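Side-chain contacts in fatty acid CoA ligase (Marinactinospora thermotolerans, PDB 6SQ8), which belongs to the ANL superfamily of AMP-binding enzymes and holds adenosine monophosphate beside its small C-terminal domain: residues S409-H414 with D466-R471; V430-P433 with E437-C440. All blocks are in the same frame, centred on the assembly; numbering follows the deposited sequence.

Contact 1: S409-H414 with D466-R471; sequences SRRVEH and DLHVPR. With AMP (adenosine monophosphate), chain G.
Arg410 donates a hydrogen bond through NH2 to the ribose O2' of adenosine monophosphate, 2.7 Å long and moderately bent, with an angle of 156° at the hydrogen. The ribose oxygen lies at the edge of the guanidinium, in its plane; Arg410 NH1 comes to 3.5 Å from the adenine N3. An arginine suits this place because its long chain, bent at chi3, carries the guanidinium from the helix to the ribose. Asp380 also hydrogen-bonds the nucleotide and makes a long, weak ion pair with Arg410.

Another side of the same turn of helix 409-418 faces the loop 466-471, which connects helix 453-463 to strand 472-475 within the C-terminal domain of this AMP-binding family. Val412 carries this packing. Its CG1 lies anti to the backbone N (chi1 -179°), which spreads the two methyls on the side of His468; Val412 CG1 is 3.8 Å from His468 O. The other methyl, Val412 CG2, meets the edge of the imidazole near the ring plane, 4.0 Å from His468 CD2, and touches His468 CB as well. A branched valine fills such a site without a polar demand, and Val407, Val427, Val460 and Leu464 also pack against it. Farther out, Arg411 brings NH2 to 4.0 Å from His468 NE2, the guanidinium and ring planes 41° apart, and no hydrogen bond links the two. On the nucleotide side of the helix, the carbonyl O of Arg410 lies above one face of the His414 ring, offset toward its rim.

Contact 2: V430-P433 with E437-C440; sequences VPDP and EAVC
The strands of 430-433 and 437-440 run antiparallel with their directions 149° apart, and Val430 and Ala438 form a hydrogen-bonded pair. Ala438 N gives the shorter bond, 2.7 Å to Val430 O, nearly straight at 167°; Val430 N returns one of 3.1 Å to Ala438 O. A bent CA-H...O contact, Glu437 CA to Val430 O at 3.2 Å, supplements the N-H bond. Next along, Pro431 opposes Glu437 in a non-hydrogen-bonded pair, where the lack of an N-H costs nothing.

On the face shared by Val430 and Ala438, the small methyl of alanine fits against the side chains of Val430 and Asp432. Val430 CG2 sits between its own backbone N and carbonyl carbon, a crowded position from which it reaches Ala438 CB at 4.2 Å and Cys440 SG at 4.3 Å; Phe496 packs on both Val430 and Cys440. Asp432 sets its CB against the same alanine from a different direction, 4.1 Å from Ala438 CB.

Glu437 lays its aliphatic part across the backbone of the partner strand, CG 3.6 Å from Val430 O, before the extended chain ends in a carboxylate whose OE1 is hydrogen-bonded to Ile401 N. Asp432 holds CG anti to its backbone N (chi1 -174°), and OD1 accepts a hydrogen bond from Asp434 N, with a weaker one from Ser435 N. Such a bond from aspartate to the amide two residues on makes an Asx turn, here in the connection of the β-hairpin of edge strand 422-432 and central strand 438-445 of the three-stranded C-terminal sheet.

In the fold
From the N terminus, the chain passes through the large AMP-binding region before helix 409-418, the first element of contact 1. Strand 422-432 follows, and contact 2 closes the short turn that leads back into strand 438-445. After helix 453-463 the loop 466-471 returns to helix 409-418, so contact 1 closes a loop of 51 intervening residues with contact 2 nested inside it. The centres lie about 12 Å apart, and the two meet directly: Arg471 N probably hydrogen-bonds Val439 O at 2.9 Å, where strand 472-475 joins the sheet parallel to 438-445. Arg471 and Asp432 add a long, weak ion pair between the residue just before strand 472-475 and the end of strand 422-432.

Contact 1: S409-H414 with D466-R471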
loop_
_atom_site.group_PDB
_atom_site.type_symbol
_atom_site.label_atom_id
_atom_site.label_comp_id
_atom_site.label_asym_id
_atom_site.label_seq_id
_atom_site.Cartn_x
_atom_site.Cartn_y
_atom_site.Cartn_z
ATOM N N SER A 409 16.028 -7.794 -12.223
ATOM C CA SER A 409 16.120 -6.393 -12.590
ATOM C C SER A 409 16.424 -5.504 -11.371
ATOM O O SER A 409 17.079 -4.495 -11.533
ATOM C CB SER A 409 14.891 -5.934 -13.306
ATOM O OG SER A 409 13.740 -6.310 -12.582
ATOM N N ARG A 410 15.960 -5.873 -10.171
ATOM C CA ARG A 410 16.163 -5.009 -9.001
ATOM C C ARG A 410 17.644 -5.012 -8.593
ATOM O O ARG A 410 18.152 -3.994 -8.161
ATOM C CB ARG A 410 15.235 -5.377 -7.837
ATOM C CG ARG A 410 13.804 -4.916 -8.059
ATOM C CD ARG A 410 12.939 -4.868 -6.813
ATOM N NE ARG A 410 11.554 -5.243 -7.123
ATOM C CZ ARG A 410 10.651 -5.586 -6.219
ATOM N NH1 ARG A 410 10.950 -5.488 -4.936
ATOM N NH2 ARG A 410 9.461 -6.017 -6.580
ATOM N N ARG A 411 18.339 -6.137 -8.768
ATOM C CA ARG A 411 19.762 -6.211 -8.470
ATOM C C ARG A 411 20.513 -5.228 -9.378
ATOM O O ARG A 411 21.440 -4.567 -8.923
ATOM C CB ARG A 411 20.335 -7.632 -8.618
ATOM C CG ARG A 411 19.870 -8.628 -7.562
ATOM C CD ARG A 411 20.877 -9.556 -6.875
ATOM N NE ARG A 411 22.019 -10.028 -7.659
ATOM C CZ ARG A 411 22.118 -11.215 -8.270
ATOM N NH1 ARG A 411 21.155 -12.121 -8.167
ATOM N NH2 ARG A 411 23.212 -11.513 -8.954
ATOM N N VAL A 412 20.102 -5.104 -10.654
ATOM C CA VAL A 412 20.764 -4.222 -11.607
ATOM C C VAL A 412 20.490 -2.753 -11.246
ATOM O O VAL A 412 21.386 -1.901 -11.353
ATOM C CB VAL A 412 20.349 -4.542 -13.058
ATOM C CG1 VAL A 412 21.045 -3.635 -14.079
ATOM C CG2 VAL A 412 20.640 -5.990 -13.389
ATOM N N GLU A 413 19.255 -2.456 -10.822
ATOM C CA GLU A 413 18.841 -1.107 -10.414
ATOM C C GLU A 413 19.617 -0.654 -9.167
ATOM O O GLU A 413 20.035 0.501 -9.091
ATOM C CB GLU A 413 17.336 -1.072 -10.136
ATOM C CG GLU A 413 16.479 -1.246 -11.383
ATOM C CD GLU A 413 15.031 -1.664 -11.147
ATOM O OE1 GLU A 413 14.599 -1.729 -9.960
ATOM O OE2 GLU A 413 14.349 -1.942 -12.158
ATOM N N HIS A 414 19.783 -1.561 -8.194
ATOM C CA HIS A 414 20.502 -1.268 -6.943
ATOM C C HIS A 414 21.914 -0.756 -7.273
ATOM O O HIS A 414 22.357 0.263 -6.730
ATOM C CB HIS A 414 20.519 -2.487 -5.996
ATOM C CG HIS A 414 19.192 -2.848 -5.409
ATOM N ND1 HIS A 414 18.949 -4.098 -4.808
ATOM C CD2 HIS A 414 18.021 -2.157 -5.341
ATOM C CE1 HIS A 414 17.698 -4.143 -4.373
ATOM N NE2 HIS A 414 17.099 -2.955 -4.692
ATOM N N ASP A 466 28.817 -9.972 -16.805
ATOM C CA ASP A 466 28.547 -9.550 -18.179
ATOM C C ASP A 466 27.048 -9.590 -18.507
ATOM O O ASP A 466 26.568 -8.715 -19.191
ATOM C CB ASP A 466 29.308 -10.399 -19.200
ATOM C CG ASP A 466 30.813 -10.144 -19.306
ATOM O OD1 ASP A 466 31.214 -8.947 -19.393
ATOM O OD2 ASP A 466 31.571 -11.170 -19.331
ATOM N N LEU A 467 26.326 -10.613 -18.043
ATOM C CA LEU A 467 24.959 -10.845 -18.475
ATOM C C LEU A 467 24.031 -9.732 -17.995
ATOM O O LEU A 467 23.030 -9.431 -18.667
ATOM C CB LEU A 467 24.468 -12.175 -17.909
ATOM C CG LEU A 467 25.065 -13.447 -18.510
ATOM C CD1 LEU A 467 24.428 -14.673 -17.875
ATOM C CD2 LEU A 467 24.848 -13.502 -20.008
ATOM N N HIS A 468 24.367 -9.139 -16.840
ATOM C CA HIS A 468 23.529 -8.120 -16.193
ATOM C C HIS A 468 23.673 -6.732 -16.811
ATOM O O HIS A 468 22.877 -5.862 -16.513
ATOM C CB HIS A 468 23.849 -8.040 -14.698
ATOM C CG HIS A 468 23.495 -9.298 -13.981
ATOM N ND1 HIS A 468 24.308 -10.419 -14.034
ATOM C CD2 HIS A 468 22.432 -9.614 -13.218
ATOM C CE1 HIS A 468 23.769 -11.368 -13.307
ATOM N NE2 HIS A 468 22.611 -10.896 -12.814
ATOM N N VAL A 469 24.706 -6.529 -17.628
ATOM C CA VAL A 469 25.023 -5.213 -18.150
ATOM C C VAL A 469 23.943 -4.790 -19.137
ATOM O O VAL A 469 23.633 -5.509 -20.086
ATOM C CB VAL A 469 26.424 -5.138 -18.789
ATOM C CG1 VAL A 469 26.688 -3.749 -19.343
ATOM C CG2 VAL A 469 27.529 -5.521 -17.808
ATOM N N PRO A 470 23.336 -3.599 -18.936
ATOM C CA PRO A 470 22.375 -3.064 -19.889
ATOM C C PRO A 470 23.053 -2.658 -21.202
ATOM O O PRO A 470 24.014 -1.916 -21.170
ATOM C CB PRO A 470 21.750 -1.825 -19.234
ATOM C CG PRO A 470 22.438 -1.667 -17.895
ATOM C CD PRO A 470 23.520 -2.724 -17.777
ATOM N N ARG A 471 22.508 -3.134 -22.327
ATOM C CA ARG A 471 22.950 -2.738 -23.647
ATOM C C ARG A 471 22.554 -1.284 -23.910
ATOM O O ARG A 471 23.356 -0.506 -24.362
ATOM C CB ARG A 471 22.360 -3.672 -24.717
ATOM C CG ARG A 471 22.715 -3.287 -26.148
ATOM C CD ARG A 471 22.792 -4.500 -27.055
ATOM N NE ARG A 471 21.668 -4.586 -27.962
ATOM C CZ ARG A 471 21.364 -5.667 -28.651
ATOM N NH1 ARG A 471 21.642 -6.869 -28.162
ATOM N NH2 ARG A 471 20.797 -5.538 -29.835
HETATM P P AMP G . 0.129 -5.002 -5.276
HETATM O O1P AMP G . -0.592 -5.151 -3.967
HETATM O O2P AMP G . 0.061 -6.235 -6.188
HETATM O O3P AMP G . -0.249 -3.699 -5.947
HETATM O "O5'" AMP G . 1.691 -4.813 -4.812
HETATM C "C5'" AMP G . 2.563 -5.838 -4.295
HETATM C "C4'" AMP G . 3.989 -5.715 -4.826
HETATM O "O4'" AMP G . 4.579 -4.453 -4.553
HETATM C "C3'" AMP G . 4.916 -6.697 -4.167
HETATM O "O3'" AMP G . 4.890 -7.833 -4.983
HETATM C "C2'" AMP G . 6.293 -6.042 -4.090
HETATM O "O2'" AMP G . 7.235 -6.349 -5.145
HETATM C "C1'" AMP G . 5.950 -4.563 -4.134
HETATM N N9 AMP G . 6.171 -3.986 -2.781
HETATM C C8 AMP G . 5.241 -3.602 -1.876
HETATM N N7 AMP G . 5.840 -3.126 -0.751
HETATM C C5 AMP G . 7.176 -3.215 -0.939
HETATM C C6 AMP G . 8.398 -2.900 -0.157
HETATM N N6 AMP G . 8.321 -2.368 1.068
HETATM N N1 AMP G . 9.588 -3.151 -0.733
HETATM C C2 AMP G . 9.681 -3.686 -1.982
HETATM N N3 AMP G . 8.621 -4.009 -2.757
HETATM C C4 AMP G . 7.378 -3.789 -2.287
#

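Contact 2: V430-P433 with E437-C440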
loop_
_atom_site.group_PDB
_atom_site.type_symbol
_atom_site.label_atom_id
_atom_site.label_comp_id
_atom_site.label_asym_id
_atom_site.label_seq_id
_atom_site.Cartn_x
_atom_site.Cartn_y
_atom_site.Cartn_z
ATOM N N VAL A 430 13.829 -6.833 -23.235
ATOM C CA VAL A 430 13.067 -6.952 -24.479
ATOM C C VAL A 430 13.659 -8.120 -25.259
ATOM O O VAL A 430 14.830 -8.437 -25.084
ATOM C CB VAL A 430 13.064 -5.646 -25.298
ATOM C CG1 VAL A 430 12.626 -4.457 -24.455
ATOM C CG2 VAL A 430 14.411 -5.371 -25.940
ATOM N N PRO A 431 12.886 -8.805 -26.127
ATOM C CA PRO A 431 13.347 -10.075 -26.692
ATOM C C PRO A 431 14.477 -9.811 -27.701
ATOM O O PRO A 431 14.471 -8.753 -28.343
ATOM C CB PRO A 431 12.090 -10.674 -27.353
ATOM C CG PRO A 431 10.929 -9.747 -26.961
ATOM C CD PRO A 431 11.554 -8.406 -26.622
ATOM N N ASP A 432 15.427 -10.750 -27.799
ATOM C CA ASP A 432 16.584 -10.637 -28.700
ATOM C C ASP A 432 17.096 -12.034 -29.040
ATOM O O ASP A 432 17.417 -12.806 -28.150
ATOM C CB ASP A 432 17.722 -9.817 -28.072
ATOM C CG ASP A 432 18.897 -9.525 -28.993
ATOM O OD1 ASP A 432 19.742 -10.420 -29.170
ATOM O OD2 ASP A 432 18.990 -8.387 -29.489
ATOM N N PRO A 433 17.212 -12.403 -30.333
ATOM C CA PRO A 433 17.616 -13.767 -30.701
ATOM C C PRO A 433 19.058 -14.172 -30.313
ATOM O O PRO A 433 19.343 -15.344 -30.078
ATOM C CB PRO A 433 17.432 -13.802 -32.230
ATOM C CG PRO A 433 16.680 -12.531 -32.603
ATOM C CD PRO A 433 16.946 -11.538 -31.493
ATOM N N GLU A 437 17.213 -12.201 -24.154
ATOM C CA GLU A 437 16.584 -10.898 -23.977
ATOM C C GLU A 437 17.705 -9.867 -23.833
ATOM O O GLU A 437 18.790 -10.176 -23.359
ATOM C CB GLU A 437 15.677 -10.863 -22.744
ATOM C CG GLU A 437 14.271 -11.372 -23.007
ATOM C CD GLU A 437 13.374 -11.283 -21.769
ATOM O OE1 GLU A 437 13.578 -12.070 -20.786
ATOM O OE2 GLU A 437 12.482 -10.400 -21.768
ATOM N N ALA A 438 17.419 -8.631 -24.228
ATOM C CA ALA A 438 18.366 -7.541 -24.120
ATOM C C ALA A 438 17.998 -6.683 -22.909
ATOM O O ALA A 438 16.871 -6.225 -22.805
ATOM C CB ALA A 438 18.377 -6.731 -25.383
ATOM N N VAL A 439 18.980 -6.469 -22.029
ATOM C CA VAL A 439 18.798 -5.719 -20.808
ATOM C C VAL A 439 18.829 -4.221 -21.131
ATOM O O VAL A 439 19.749 -3.743 -21.778
ATOM C CB VAL A 439 19.887 -6.105 -19.792
ATOM C CG1 VAL A 439 19.688 -5.397 -18.460
ATOM C CG2 VAL A 439 19.962 -7.618 -19.602
ATOM N N CYS A 440 17.803 -3.497 -20.684
ATOM C CA CYS A 440 17.678 -2.065 -20.944
ATOM C C CYS A 440 17.457 -1.325 -19.629
ATOM O O CYS A 440 16.817 -1.843 -18.751
ATOM C CB CYS A 440 16.505 -1.778 -21.877
ATOM S SG CYS A 440 16.680 -2.621 -23.469
#